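Local coordinates for iron-regulated ABC transporter siderophore-binding protein SirA (Staphylococcus aureus subsp. aureus, PDB 3MWF), which binds the iron(III) siderophore staphyloferrin B and probably hands it to an ABC transporter for iron uptake, at residues G44-W49 and K66-E71; A31-V36 and F55-N60; L38-V43 and K125-E130; F114-T119 and G275-S280; K9-T14 and T107-T112. All coordinates share one frame; numbering follows the deposited sequence. Where two conformers were deposited one is given.

In the fold
All five contacts are linked by touching parts. Interaction 1, whose Trp49 lies against staphyloferrin B about 5 Å from the iron(III) ion, meets interaction 2 where Ser48 and Trp49 pack on Phe55, their centres about 11 Å apart. Helix 29-37 carries interaction 2 on to interaction 3 and, through Asp33, to interaction 4, with centres about 13 and 12 Å away. Interaction 4 brings a second pocket residue, Phe114, whose side chain is about 4 Å from the siderophore. Interaction 5 meets interactions 3 and 4, Val108 packing on Ala126 and Thr110 on Thr119; it reaches the same sheet as interaction 1, centres about 20 Å apart, and adds the pocket residue Thr112.

Interaction 1 (G44-W49 and K66-E71); sequences GAVESW and KIVGQE. With SE8 (5-[(2-{[(3S)-5-{[(2S)-2-amino-2-carboxyethyl]amino}-3-carboxy-3-hydroxy-5-oxopentanoyl]amino}ethyl)amino]-2,5-dioxopentanoic acid), chain C.
Ala45 and Ile67 pair as parallel neighbours, and three backbone hydrogen bonds tie 44-49 to 66-71. Ala45 N donates to Lys66 O (2.9 Å), Val68 N to Ala45 O (2.9 Å) and, beyond the regular pairing, Glu47 N to Gly69 O at 2.9 Å, nearly straight (N-H...O angle 170°). Where the chains draw apart, water takes over. One water donates to Glu47 O, which also accepts from Gln29 NE2, and accepts from Glu71 N; a second, in plane at the Trp49 ring edge, accepts from NE1 and donates to Glu71 OE2 (2.7 Å). The extended Glu71 chain, its CG anti to the backbone N (chi1 -177°), carries the carboxylate out to Trp49, where Glu71 CD lies 3.7 Å from Trp49 CZ2, its plane turned 51° from the indole. OE2 also forms a salt bridge with Arg93, and OE1 accepts from Gln29. Glu47 runs alongside Gln70, its OE2 salt-bridged to Lys52. Held thus at NE1, the indole offers one face to staphyloferrin B, with CH2 3.4 Å from the ligand N4. Strand 44-45 runs between strands 24-26 and 66-70 in the same sheet, parallel to both, and Ala45, Val46 and Trp49 rest on helix 29-37.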
# COMPACT_ATOMS: atom_id res chain seq x y z
N GLY A 44 -0.19 20.11 -2.99
CA GLY A 44 -1.36 19.67 -2.24
C GLY A 44 -1.38 18.15 -2.13
O GLY A 44 -0.92 17.47 -3.03
N ALA A 45 -1.91 17.64 -1.03
CA ALA A 45 -2.00 16.18 -0.79
C ALA A 45 -3.19 15.88 0.06
O ALA A 45 -3.60 16.68 0.89
CB ALA A 45 -0.74 15.66 -0.13
N VAL A 46 -3.75 14.68 -0.11
CA VAL A 46 -4.75 14.24 0.85
C VAL A 46 -4.08 13.99 2.22
O VAL A 46 -2.88 13.72 2.31
CB VAL A 46 -5.51 12.98 0.38
CG1 VAL A 46 -6.50 13.36 -0.80
CG2 VAL A 46 -4.55 11.82 0.01
N GLU A 47 -4.86 14.16 3.28
CA GLU A 47 -4.33 13.93 4.64
C GLU A 47 -3.93 12.46 4.81
O GLU A 47 -4.50 11.57 4.17
CB GLU A 47 -5.36 14.34 5.69
CG GLU A 47 -6.47 13.38 5.91
CD GLU A 47 -7.52 13.90 6.86
OE1 GLU A 47 -7.49 15.11 7.18
OE2 GLU A 47 -8.40 13.11 7.24
N SER A 48 -2.97 12.20 5.68
CA SER A 48 -2.59 10.84 6.02
C SER A 48 -3.72 10.14 6.76
O SER A 48 -4.54 10.77 7.43
CB SER A 48 -1.31 10.85 6.86
OG SER A 48 -1.46 11.73 7.99
N TRP A 49 -3.75 8.81 6.69
CA TRP A 49 -4.80 8.08 7.33
C TRP A 49 -4.69 8.10 8.86
O TRP A 49 -5.71 8.08 9.58
CB TRP A 49 -4.76 6.61 6.90
CG TRP A 49 -5.22 6.32 5.50
CD1 TRP A 49 -4.45 5.82 4.49
CD2 TRP A 49 -6.55 6.47 4.98
NE1 TRP A 49 -5.22 5.68 3.33
CE2 TRP A 49 -6.51 6.04 3.62
CE3 TRP A 49 -7.76 6.90 5.52
CZ2 TRP A 49 -7.64 6.04 2.79
CZ3 TRP A 49 -8.90 6.92 4.69
CH2 TRP A 49 -8.83 6.47 3.34
N LYS A 66 -0.18 21.78 1.08
CA LYS A 66 -1.48 22.06 1.61
C LYS A 66 -2.30 20.76 1.64
O LYS A 66 -2.25 19.96 0.69
CB LYS A 66 -2.18 23.12 0.75
CG LYS A 66 -3.70 23.20 0.87
CD LYS A 66 -4.11 24.05 2.07
CE LYS A 66 -5.59 23.96 2.32
NZ LYS A 66 -5.94 24.92 3.41
N ILE A 67 -3.06 20.59 2.70
CA ILE A 67 -3.93 19.40 2.81
C ILE A 67 -5.23 19.69 2.08
O ILE A 67 -5.90 20.69 2.37
CB ILE A 67 -4.16 19.00 4.30
CG1 ILE A 67 -2.82 18.64 4.96
CG2 ILE A 67 -5.21 17.88 4.40
CD1 ILE A 67 -2.09 17.47 4.32
N VAL A 68 -5.60 18.83 1.13
CA VAL A 68 -6.82 19.04 0.38
C VAL A 68 -8.00 18.19 0.85
O VAL A 68 -9.03 18.15 0.17
CB VAL A 68 -6.59 18.90 -1.14
CG1 VAL A 68 -5.52 19.87 -1.59
CG2 VAL A 68 -6.17 17.44 -1.49
N GLY A 69 -7.89 17.55 2.01
CA GLY A 69 -9.01 16.80 2.56
C GLY A 69 -8.71 15.32 2.72
O GLY A 69 -7.56 14.90 2.62
N GLN A 70 -9.76 14.54 2.94
CA GLN A 70 -9.64 13.12 3.26
C GLN A 70 -9.65 12.29 1.98
O GLN A 70 -10.41 12.57 1.05
CB GLN A 70 -10.77 12.68 4.20
CG GLN A 70 -10.82 13.48 5.50
CD GLN A 70 -11.81 12.94 6.54
OE1 GLN A 70 -11.75 13.31 7.72
NE2 GLN A 70 -12.73 12.09 6.11
N GLU A 71 -8.82 11.26 1.94
CA GLU A 71 -8.70 10.44 0.73
C GLU A 71 -10.03 9.92 0.14
O GLU A 71 -10.18 9.87 -1.06
CB GLU A 71 -7.67 9.33 0.94
CG GLU A 71 -7.43 8.47 -0.33
CD GLU A 71 -6.23 7.57 -0.22
OE1 GLU A 71 -5.17 8.02 0.30
OE2 GLU A 71 -6.37 6.42 -0.73
C1 SE8 C . -11.32 3.67 3.65
C2 SE8 C . -10.98 2.96 4.93
C3 SE8 C . -9.74 3.57 5.57
N4 SE8 C . -8.53 3.36 4.77
C5 SE8 C . -7.72 2.34 4.98
C6 SE8 C . -6.61 2.15 3.98
C7 SE8 C . -7.10 1.38 2.76
C8 SE8 C . -5.96 1.37 1.71
C9 SE8 C . -6.21 0.45 0.52
N10 SE8 C . -7.46 0.32 0.08
C11 SE8 C . -7.71 -0.51 -1.07
C12 SE8 C . -8.30 0.29 -2.22
N13 SE8 C . -8.96 -0.55 -3.20
C14 SE8 C . -10.25 -1.00 -3.08
C15 SE8 C . -11.19 -0.32 -2.12
C16 SE8 C . -10.80 -0.93 -0.80
C17 SE8 C . -10.96 -0.04 0.40
C18 SE8 C . -11.80 -0.61 1.44
O19 SE8 C . -11.84 4.81 3.72
O20 SE8 C . -11.13 3.07 2.57
N21 SE8 C . -10.77 1.53 4.65
O22 SE8 C . -7.83 1.56 5.90
C23 SE8 C . -7.52 -0.02 3.16
O24 SE8 C . -6.65 -0.89 3.40
O25 SE8 C . -8.75 -0.30 3.22
O26 SE8 C . -8.28 2.02 2.25
O27 SE8 C . -5.26 -0.13 -0.00
O28 SE8 C . -10.67 -1.97 -3.69
O29 SE8 C . -10.33 1.01 0.55
O30 SE8 C . -11.62 -0.24 2.59
O31 SE8 C . -12.64 -1.50 1.15
O HOH W 1 -7.13 10.60 3.96
O HOH W 2 -5.08 4.59 0.79

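Interaction 2 (A31-V36 and F55-N60); sequences ATDVAV and FEYIKN
Asp33 and Tyr57 make the polar link between helix 29-37 and the irregular loop 55-60. The phenol OH donates to Asp33 OD2 at 2.5 Å, a short bond that uses the anti lone pair of the carboxylate oxygen. OD2 lies in the plane of the Tyr57 ring, at its edge, and the carboxylate is turned 36° from that ring. With CG anti to the backbone N (chi1 -179°), Asp33 reaches the tyrosine through OD2 while OD1 accepts from Lys278 N. Both carboxylate oxygens are therefore engaged, which probably fixes the group's rotation.

The apolar contact is carried by the tip of Ile58. Its CD1 comes 3.8 Å from Asp33 CA and 3.9 Å from Val36 CG2, lying against the helix surface just beneath the aspartate. Ile58 CB also sits over the centre of the Tyr57 ring, backing one of its faces. Around this pair, Tyr57 touches Ile269 of helix 268-273, while the other flank of helix 29-37 packs through Val34 on helix 116-127.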
# COMPACT_ATOMS: atom_id res chain seq x y z
N ALA A 31 0.67 8.03 -3.94
CA ALA A 31 0.99 9.03 -4.95
C ALA A 31 1.82 10.13 -4.28
O ALA A 31 2.81 10.62 -4.84
CB ALA A 31 -0.29 9.59 -5.57
N THR A 32 1.43 10.51 -3.07
CA THR A 32 2.21 11.52 -2.31
C THR A 32 3.64 11.05 -2.07
O THR A 32 4.61 11.81 -2.26
CB THR A 32 1.53 11.82 -0.99
OG1 THR A 32 0.20 12.25 -1.28
CG2 THR A 32 2.25 12.97 -0.26
N ASP A 33 3.75 9.79 -1.67
CA ASP A 33 5.03 9.16 -1.43
C ASP A 33 5.86 9.09 -2.70
O ASP A 33 7.06 9.40 -2.69
CB ASP A 33 4.80 7.76 -0.84
CG ASP A 33 6.12 7.02 -0.53
OD1 ASP A 33 6.82 6.60 -1.49
OD2 ASP A 33 6.43 6.84 0.69
N VAL A 34 5.23 8.69 -3.79
CA VAL A 34 5.95 8.56 -5.06
C VAL A 34 6.43 9.94 -5.56
O VAL A 34 7.55 10.06 -6.06
CB VAL A 34 5.08 7.81 -6.10
CG1 VAL A 34 5.63 7.95 -7.54
CG2 VAL A 34 4.99 6.33 -5.72
N ALA A 35 5.59 10.97 -5.38
CA ALA A 35 5.99 12.32 -5.82
C ALA A 35 7.27 12.72 -5.08
O ALA A 35 8.27 13.16 -5.69
CB ALA A 35 4.88 13.31 -5.51
N VAL A 36 7.26 12.56 -3.76
CA VAL A 36 8.46 12.86 -2.96
C VAL A 36 9.68 12.03 -3.41
O VAL A 36 10.80 12.56 -3.57
CB VAL A 36 8.13 12.68 -1.46
CG1 VAL A 36 9.41 12.66 -0.59
CG2 VAL A 36 7.15 13.77 -0.97
N PHE A 55 2.00 11.86 7.61
CA PHE A 55 2.77 10.81 8.26
C PHE A 55 4.14 11.32 8.69
O PHE A 55 4.83 12.02 7.93
CB PHE A 55 3.01 9.61 7.33
CG PHE A 55 1.79 8.79 7.05
CD1 PHE A 55 1.04 8.25 8.10
CD2 PHE A 55 1.42 8.49 5.73
CE1 PHE A 55 -0.09 7.46 7.86
CE2 PHE A 55 0.32 7.70 5.48
CZ PHE A 55 -0.46 7.18 6.51
N GLU A 56 4.55 10.94 9.90
CA GLU A 56 5.86 11.32 10.45
C GLU A 56 7.03 11.07 9.48
O GLU A 56 7.91 11.93 9.31
CB GLU A 56 6.11 10.60 11.78
CG GLU A 56 7.31 11.13 12.54
CD GLU A 56 7.01 12.45 13.21
OE1 GLU A 56 5.92 13.01 12.94
OE2 GLU A 56 7.84 12.94 14.01
N TYR A 57 7.03 9.92 8.82
CA TYR A 57 8.13 9.54 7.95
C TYR A 57 8.34 10.50 6.76
O TYR A 57 9.45 10.64 6.26
CB TYR A 57 8.04 8.06 7.50
CG TYR A 57 7.23 7.87 6.22
CD1 TYR A 57 5.86 7.73 6.27
CD2 TYR A 57 7.86 7.89 4.98
CE1 TYR A 57 5.10 7.59 5.08
CE2 TYR A 57 7.14 7.75 3.79
CZ TYR A 57 5.75 7.60 3.86
OH TYR A 57 5.04 7.46 2.70
N ILE A 58 7.28 11.20 6.36
CA ILE A 58 7.34 12.06 5.18
C ILE A 58 7.07 13.56 5.41
O ILE A 58 7.24 14.38 4.48
CB ILE A 58 6.36 11.49 4.11
CG1 ILE A 58 6.76 11.91 2.69
CG2 ILE A 58 4.88 11.79 4.46
CD1 ILE A 58 5.93 11.19 1.62
N LYS A 59 6.67 13.93 6.61
CA LYS A 59 6.12 15.29 6.81
C LYS A 59 7.17 16.38 6.54
O LYS A 59 6.81 17.45 6.07
CB LYS A 59 5.45 15.45 8.19
CG LYS A 59 6.42 15.58 9.32
CD LYS A 59 5.73 15.68 10.67
CE LYS A 59 6.80 15.87 11.75
NZ LYS A 59 6.25 15.55 13.08
N ASN A 60 8.45 16.08 6.81
CA ASN A 60 9.53 17.06 6.56
C ASN A 60 9.80 17.27 5.08
O ASN A 60 10.46 18.24 4.69
CB ASN A 60 10.83 16.68 7.32
CG ASN A 60 10.69 16.81 8.85
OD1 ASN A 60 9.90 17.60 9.38
ND2 ASN A 60 11.48 16.02 9.58

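Interaction 3 (L38-V43 and K125-E130)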
# COMPACT_ATOMS: atom_id res chain seq x y z
N LEU A 38 10.31 10.87 -6.29
CA LEU A 38 10.73 11.35 -7.61
C LEU A 38 11.31 12.78 -7.57
O LEU A 38 11.65 13.34 -8.61
CB LEU A 38 9.57 11.26 -8.60
CG LEU A 38 9.13 9.85 -9.01
CD1 LEU A 38 7.85 9.92 -9.78
CD2 LEU A 38 10.20 9.15 -9.85
N GLY A 39 11.39 13.35 -6.36
CA GLY A 39 11.98 14.68 -6.14
C GLY A 39 11.03 15.84 -6.39
O GLY A 39 11.48 16.98 -6.59
N VAL A 40 9.73 15.56 -6.40
CA VAL A 40 8.70 16.57 -6.61
C VAL A 40 7.80 16.72 -5.39
O VAL A 40 6.94 15.86 -5.16
CB VAL A 40 7.84 16.23 -7.86
CG1 VAL A 40 6.82 17.34 -8.14
CG2 VAL A 40 8.69 16.00 -9.09
N LYS A 41 7.97 17.79 -4.62
CA LYS A 41 7.11 18.05 -3.46
C LYS A 41 5.73 18.54 -3.91
O LYS A 41 5.62 19.61 -4.52
CB LYS A 41 7.73 19.08 -2.51
CG LYS A 41 9.12 18.72 -1.96
CD LYS A 41 10.23 19.42 -2.76
CE LYS A 41 11.58 19.34 -2.05
NZ LYS A 41 11.52 19.96 -0.69
N PRO A 42 4.66 17.76 -3.62
CA PRO A 42 3.32 18.17 -4.02
C PRO A 42 2.92 19.52 -3.41
O PRO A 42 3.28 19.81 -2.28
CB PRO A 42 2.42 17.04 -3.48
CG PRO A 42 3.32 15.87 -3.33
CD PRO A 42 4.64 16.48 -2.89
N VAL A 43 2.20 20.33 -4.18
CA VAL A 43 1.65 21.55 -3.62
C VAL A 43 0.44 21.27 -2.74
O VAL A 43 0.08 22.07 -1.86
CB VAL A 43 1.37 22.64 -4.70
CG1 VAL A 43 2.70 22.98 -5.40
CG2 VAL A 43 0.28 22.20 -5.69
N LYS A 125 6.09 9.20 -16.00
CA LYS A 125 5.69 9.73 -17.31
C LYS A 125 5.05 11.12 -17.22
O LYS A 125 5.39 12.02 -18.00
CB LYS A 125 4.77 8.75 -18.04
CG LYS A 125 4.56 9.10 -19.51
CD LYS A 125 4.06 7.91 -20.33
CE LYS A 125 3.64 8.33 -21.75
NZ LYS A 125 4.74 9.03 -22.51
N ALA A 126 4.15 11.30 -16.26
CA ALA A 126 3.39 12.52 -16.12
C ALA A 126 4.29 13.68 -15.72
O ALA A 126 4.05 14.83 -16.15
CB ALA A 126 2.25 12.34 -15.10
N LEU A 127 5.30 13.39 -14.92
CA LEU A 127 6.18 14.42 -14.35
C LEU A 127 7.44 14.71 -15.16
O LEU A 127 8.21 15.62 -14.80
CB LEU A 127 6.59 14.06 -12.91
CG LEU A 127 5.48 14.13 -11.86
CD1 LEU A 127 5.94 13.41 -10.59
CD2 LEU A 127 5.19 15.58 -11.56
N GLY A 128 7.64 13.95 -16.24
CA GLY A 128 8.89 13.94 -17.01
C GLY A 128 10.05 13.49 -16.13
O GLY A 128 11.14 14.09 -16.16
N LYS A 129 9.81 12.47 -15.31
CA LYS A 129 10.82 11.88 -14.45
C LYS A 129 10.96 10.38 -14.73
O LYS A 129 11.12 9.57 -13.80
CB LYS A 129 10.48 12.12 -12.97
CG LYS A 129 10.43 13.58 -12.54
CD LYS A 129 11.80 14.19 -12.34
CE LYS A 129 11.66 15.59 -11.79
NZ LYS A 129 12.96 16.31 -11.83
N GLU A 130 10.90 10.01 -16.00
CA GLU A 130 10.94 8.61 -16.41
C GLU A 130 12.21 7.88 -16.00
O GLU A 130 12.14 6.75 -15.51
CB GLU A 130 10.72 8.46 -17.92
CG GLU A 130 9.27 8.66 -18.32
CD GLU A 130 9.03 8.49 -19.80
OE1 GLU A 130 9.40 7.42 -20.34
OE2 GLU A 130 8.47 9.41 -20.42
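Leu38 and Lys129 meet where two helix ends come together, each helix closed by a Schellman motif, with Gly39 and Gly128 as the residues of positive phi. The contact is almost wholly apolar, without a hydrogen bond across it. Lys129, at the N-cap position of the next helix, can be followed outward. Its CB lies 4.3 Å from Leu38 CD2, and CG then passes the Leu38 carbonyl oxygen. A bend at chi2 (-77°) folds the rest of the chain over Leu38 O and toward Val40: CD approaches that oxygen to 3.8 Å, and CE stays near it while touching Val40 CG2 at 4.0 Å. CE is the last atom to touch 38-43; NZ runs on beyond the contact.

Leu127 fills the angle between Leu38 and Val40. It crosses Leu38 at a slant but meets Val40 tip to tip, both methyls of each engaged, Val40 CG2 against CD1 and CG1 against CD2. Leu38 also packs on Ala133 and Leu136 of helix 130-155, and Leu127 on Leu86 of strand 86-90, so the join reaches from helix to sheet. A single methyl serves both partners: Leu127 CD1 lies 4.1 Å from Leu38 CD1 and 4.1 Å from Val40 CG2.

Interaction 4 (F114-T119 and G275-S280)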
# COMPACT_ATOMS: atom_id res chain seq x y z
N PHE A 114 -2.63 1.00 -4.22
CA PHE A 114 -1.55 0.23 -3.56
C PHE A 114 -0.53 -0.37 -4.51
O PHE A 114 0.48 -0.97 -4.05
CB PHE A 114 -2.13 -0.86 -2.62
CG PHE A 114 -3.06 -1.82 -3.31
CD1 PHE A 114 -2.56 -2.80 -4.19
CD2 PHE A 114 -4.43 -1.74 -3.09
CE1 PHE A 114 -3.44 -3.68 -4.86
CE2 PHE A 114 -5.32 -2.60 -3.71
CZ PHE A 114 -4.83 -3.60 -4.60
N LYS A 115 -0.77 -0.23 -5.82
CA LYS A 115 0.20 -0.79 -6.81
C LYS A 115 1.28 0.24 -7.08
O LYS A 115 1.26 0.97 -8.11
CB LYS A 115 -0.51 -1.25 -8.09
CG LYS A 115 -1.53 -2.39 -7.85
CD LYS A 115 -2.32 -2.70 -9.15
CE LYS A 115 -3.37 -3.81 -8.93
NZ LYS A 115 -2.77 -5.17 -9.03
N PHE A 116 2.23 0.33 -6.14
CA PHE A 116 3.16 1.45 -6.10
C PHE A 116 4.07 1.47 -7.35
O PHE A 116 4.55 2.53 -7.74
CB PHE A 116 3.96 1.44 -4.80
CG PHE A 116 5.02 0.37 -4.76
CD1 PHE A 116 4.71 -0.92 -4.33
CD2 PHE A 116 6.32 0.65 -5.20
CE1 PHE A 116 5.67 -1.93 -4.32
CE2 PHE A 116 7.30 -0.35 -5.21
CZ PHE A 116 6.97 -1.65 -4.75
N LYS A 117 4.25 0.30 -7.99
CA LYS A 117 5.06 0.27 -9.21
C LYS A 117 4.31 0.94 -10.35
O LYS A 117 4.91 1.67 -11.15
CB LYS A 117 5.47 -1.18 -9.55
CG LYS A 117 6.41 -1.77 -8.49
CD LYS A 117 6.58 -3.31 -8.58
CE LYS A 117 5.21 -4.02 -8.51
NZ LYS A 117 5.01 -5.16 -7.54
N ASP A 118 3.00 0.72 -10.42
CA ASP A 118 2.19 1.38 -11.43
C ASP A 118 2.09 2.88 -11.18
O ASP A 118 2.19 3.69 -12.11
CB ASP A 118 0.81 0.72 -11.52
CG ASP A 118 0.89 -0.71 -12.04
OD1 ASP A 118 1.98 -1.11 -12.53
OD2 ASP A 118 -0.11 -1.44 -11.97
N THR A 119 1.94 3.27 -9.92
CA THR A 119 1.96 4.69 -9.52
C THR A 119 3.29 5.33 -9.94
O THR A 119 3.31 6.43 -10.48
CB THR A 119 1.74 4.81 -8.00
OG1 THR A 119 0.53 4.14 -7.68
CG2 THR A 119 1.65 6.26 -7.54
N GLY A 275 1.36 3.14 1.37
CA GLY A 275 0.96 2.73 0.03
C GLY A 275 1.97 2.97 -1.06
O GLY A 275 1.65 2.79 -2.24
N GLY A 276 3.20 3.35 -0.69
CA GLY A 276 4.07 4.00 -1.66
C GLY A 276 5.37 3.30 -1.93
O GLY A 276 5.55 2.11 -1.59
N TYR A 277 6.29 4.06 -2.52
CA TYR A 277 7.61 3.56 -2.87
C TYR A 277 8.49 3.39 -1.65
O TYR A 277 9.06 2.31 -1.43
CB TYR A 277 8.29 4.48 -3.88
CG TYR A 277 9.66 3.94 -4.19
CD1 TYR A 277 9.82 2.89 -5.07
CD2 TYR A 277 10.80 4.43 -3.52
CE1 TYR A 277 11.08 2.33 -5.33
CE2 TYR A 277 12.06 3.89 -3.77
CZ TYR A 277 12.19 2.85 -4.67
OH TYR A 277 13.44 2.33 -4.92
N LYS A 278 8.58 4.43 -0.83
CA LYS A 278 9.47 4.37 0.34
C LYS A 278 9.15 3.21 1.30
O LYS A 278 10.06 2.55 1.80
CB LYS A 278 9.49 5.71 1.09
CG LYS A 278 10.26 6.75 0.31
CD LYS A 278 10.22 8.08 1.01
CE LYS A 278 11.13 9.08 0.28
NZ LYS A 278 12.60 8.85 0.56
N SER A 279 7.86 2.95 1.54
CA SER A 279 7.47 1.88 2.45
C SER A 279 7.81 0.50 1.93
O SER A 279 7.95 -0.43 2.71
CB SER A 279 5.97 1.88 2.73
OG SER A 279 5.60 3.00 3.49
N SER A 280 7.87 0.36 0.60
CA SER A 280 8.17 -0.97 0.01
C SER A 280 9.55 -1.44 0.48
O SER A 280 9.70 -2.58 0.96
CB SER A 280 8.04 -0.99 -1.53
OG SER A 280 9.10 -0.34 -2.21
O HOH W 3 0.97 3.53 -4.72
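Phe116 packs against the backbone of Gly275 and Gly276 and against Ser280, at a place where the first turns of helices 116-127 and 277-290 meet. Lys115, the N-cap of the first helix, is also the centre of an inverse gamma turn. The conformation of Phe116 decides the contact. Its CG stands between the backbone N and the carbonyl carbon (chi1 74°), which swings the ring across to the other segment. Its CB then rests 3.6 Å from Gly276 O, and the ring reaches along the start of helix 277-290. There CE2 lies 4.1 Å from Tyr277 CD1, while the tyrosine OH is hydrogen-bonded to Leu136 O. Lys117 CG covers the Phe116 face turned from Ser280, and Tyr140 packs edge-to-face with the ring.

One water joins the segments, donating to Gly275 O at 2.7 Å and lying 3.1 Å from Thr119 OG1. Phe114, by contrast, turns its ring away from this contact and touches staphyloferrin B, so the same turn serves both the pocket and the helix junction. Ser280 OG also stands between its backbone N and carbonyl carbon (chi1 74°), from where it donates to Tyr277 O in the carbonyl plane, on a lone pair. This holds the serine in place: its CB makes a CH-pi contact over the Phe116 face, 3.8 Å from the ring centroid and 26° off the normal.

Interaction 5 (K9-T14 and T107-T112); sequences KHAMGT and TVSTDT
A type I turn from His10 to Gly13 brings the hairpin of strands 6-10 and 13-17 against strand 107-110, where Ala11 N donates to Ser109 O at 2.8 Å with an N-H...O angle of 158°. The His10 ring makes the largest single contribution on the hairpin side. Its CG, between the backbone N and the carbonyl carbon (chi1 55°), folds the ring back over the turn: Val108 CA sits over one face, 3.9 Å from the ring centroid and 4° off the normal, a CH-pi contact, while Gly13 O lies over the centre of the opposite face. Met12 N donates to His10 ND1 (3.2 Å), although from well out of the ring plane. Ala11 CB approaches Asp111 OD1 to 3.2 Å, and Met12 CG lies 3.8 Å from Ser109 OG, whose hydroxyl turns to Thr110 O. The ring therefore meets strand 107-110 largely through its face, beside the Ala11-Ser109 bond, while Thr15 OG1 is hydrogen-bonded to both His10 NE2 and Thr107 O, bridging them.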
# COMPACT_ATOMS: atom_id res chain seq x y z
N LYS A 9 -2.10 7.74 -21.48
CA LYS A 9 -3.20 6.79 -21.34
C LYS A 9 -3.22 6.25 -19.90
O LYS A 9 -2.21 5.75 -19.42
CB LYS A 9 -2.99 5.60 -22.28
CG LYS A 9 -3.49 5.81 -23.70
CD LYS A 9 -2.89 4.75 -24.64
CE LYS A 9 -3.59 4.69 -26.00
NZ LYS A 9 -3.53 5.97 -26.74
N HIS A 10 -4.35 6.37 -19.20
CA HIS A 10 -4.38 5.95 -17.80
C HIS A 10 -5.72 5.30 -17.51
O HIS A 10 -6.50 5.04 -18.44
CB HIS A 10 -4.08 7.15 -16.88
CG HIS A 10 -5.00 8.30 -17.11
ND1 HIS A 10 -6.24 8.39 -16.52
CD2 HIS A 10 -4.87 9.40 -17.89
CE1 HIS A 10 -6.84 9.50 -16.93
NE2 HIS A 10 -6.03 10.13 -17.77
N ALA A 11 -5.99 5.02 -16.23
CA ALA A 11 -7.17 4.23 -15.88
C ALA A 11 -8.50 4.89 -16.21
O ALA A 11 -9.51 4.20 -16.33
CB ALA A 11 -7.12 3.81 -14.37
N MET A 12 -8.52 6.21 -16.34
CA MET A 12 -9.76 6.91 -16.57
C MET A 12 -9.85 7.56 -17.95
O MET A 12 -10.77 8.34 -18.21
CB MET A 12 -10.00 7.95 -15.49
CG MET A 12 -10.45 7.38 -14.17
SD MET A 12 -12.07 6.59 -14.31
CE MET A 12 -13.17 7.99 -14.65
N GLY A 13 -8.92 7.24 -18.83
CA GLY A 13 -8.98 7.77 -20.19
C GLY A 13 -7.65 8.32 -20.63
O GLY A 13 -6.60 7.81 -20.22
N THR A 14 -7.69 9.34 -21.49
CA THR A 14 -6.48 9.98 -21.99
C THR A 14 -6.39 11.43 -21.51
O THR A 14 -7.38 12.17 -21.55
CB THR A 14 -6.50 9.98 -23.55
OG1 THR A 14 -6.50 8.62 -24.00
CG2 THR A 14 -5.32 10.73 -24.11
N THR A 107 -5.44 15.52 -15.23
CA THR A 107 -5.56 14.56 -14.14
C THR A 107 -5.23 13.18 -14.70
O THR A 107 -5.80 12.76 -15.73
CB THR A 107 -6.98 14.55 -13.57
OG1 THR A 107 -7.29 15.82 -13.00
CG2 THR A 107 -7.13 13.47 -12.46
N VAL A 108 -4.32 12.48 -14.04
CA VAL A 108 -3.99 11.10 -14.43
C VAL A 108 -4.38 10.18 -13.28
O VAL A 108 -4.39 10.59 -12.12
CB VAL A 108 -2.51 10.95 -14.82
CG1 VAL A 108 -2.21 11.85 -16.02
CG2 VAL A 108 -1.57 11.32 -13.64
N SER A 109 -4.77 8.95 -13.60
CA SER A 109 -5.36 8.03 -12.60
C SER A 109 -4.87 6.59 -12.74
O SER A 109 -4.87 6.04 -13.84
CB SER A 109 -6.89 8.04 -12.75
OG SER A 109 -7.55 7.27 -11.75
N THR A 110 -4.44 5.97 -11.63
CA THR A 110 -4.20 4.52 -11.61
C THR A 110 -5.51 3.87 -11.21
O THR A 110 -6.44 4.52 -10.74
CB THR A 110 -3.19 4.15 -10.54
OG1 THR A 110 -3.57 4.83 -9.32
CG2 THR A 110 -1.76 4.57 -10.93
N ASP A 111 -5.60 2.55 -11.38
CA ASP A 111 -6.81 1.83 -11.00
C ASP A 111 -7.02 1.89 -9.47
O ASP A 111 -8.13 2.14 -8.98
CB ASP A 111 -6.66 0.37 -11.38
CG ASP A 111 -6.99 0.09 -12.84
OD1 ASP A 111 -7.79 0.83 -13.47
OD2 ASP A 111 -6.49 -0.95 -13.35
N THR A 112 -5.95 1.61 -8.73
CA THR A 112 -6.09 1.62 -7.27
C THR A 112 -4.93 2.34 -6.61
O THR A 112 -4.16 3.03 -7.26
CB THR A 112 -6.28 0.21 -6.66
OG1 THR A 112 -6.69 0.28 -5.25
CG2 THR A 112 -5.00 -0.57 -6.84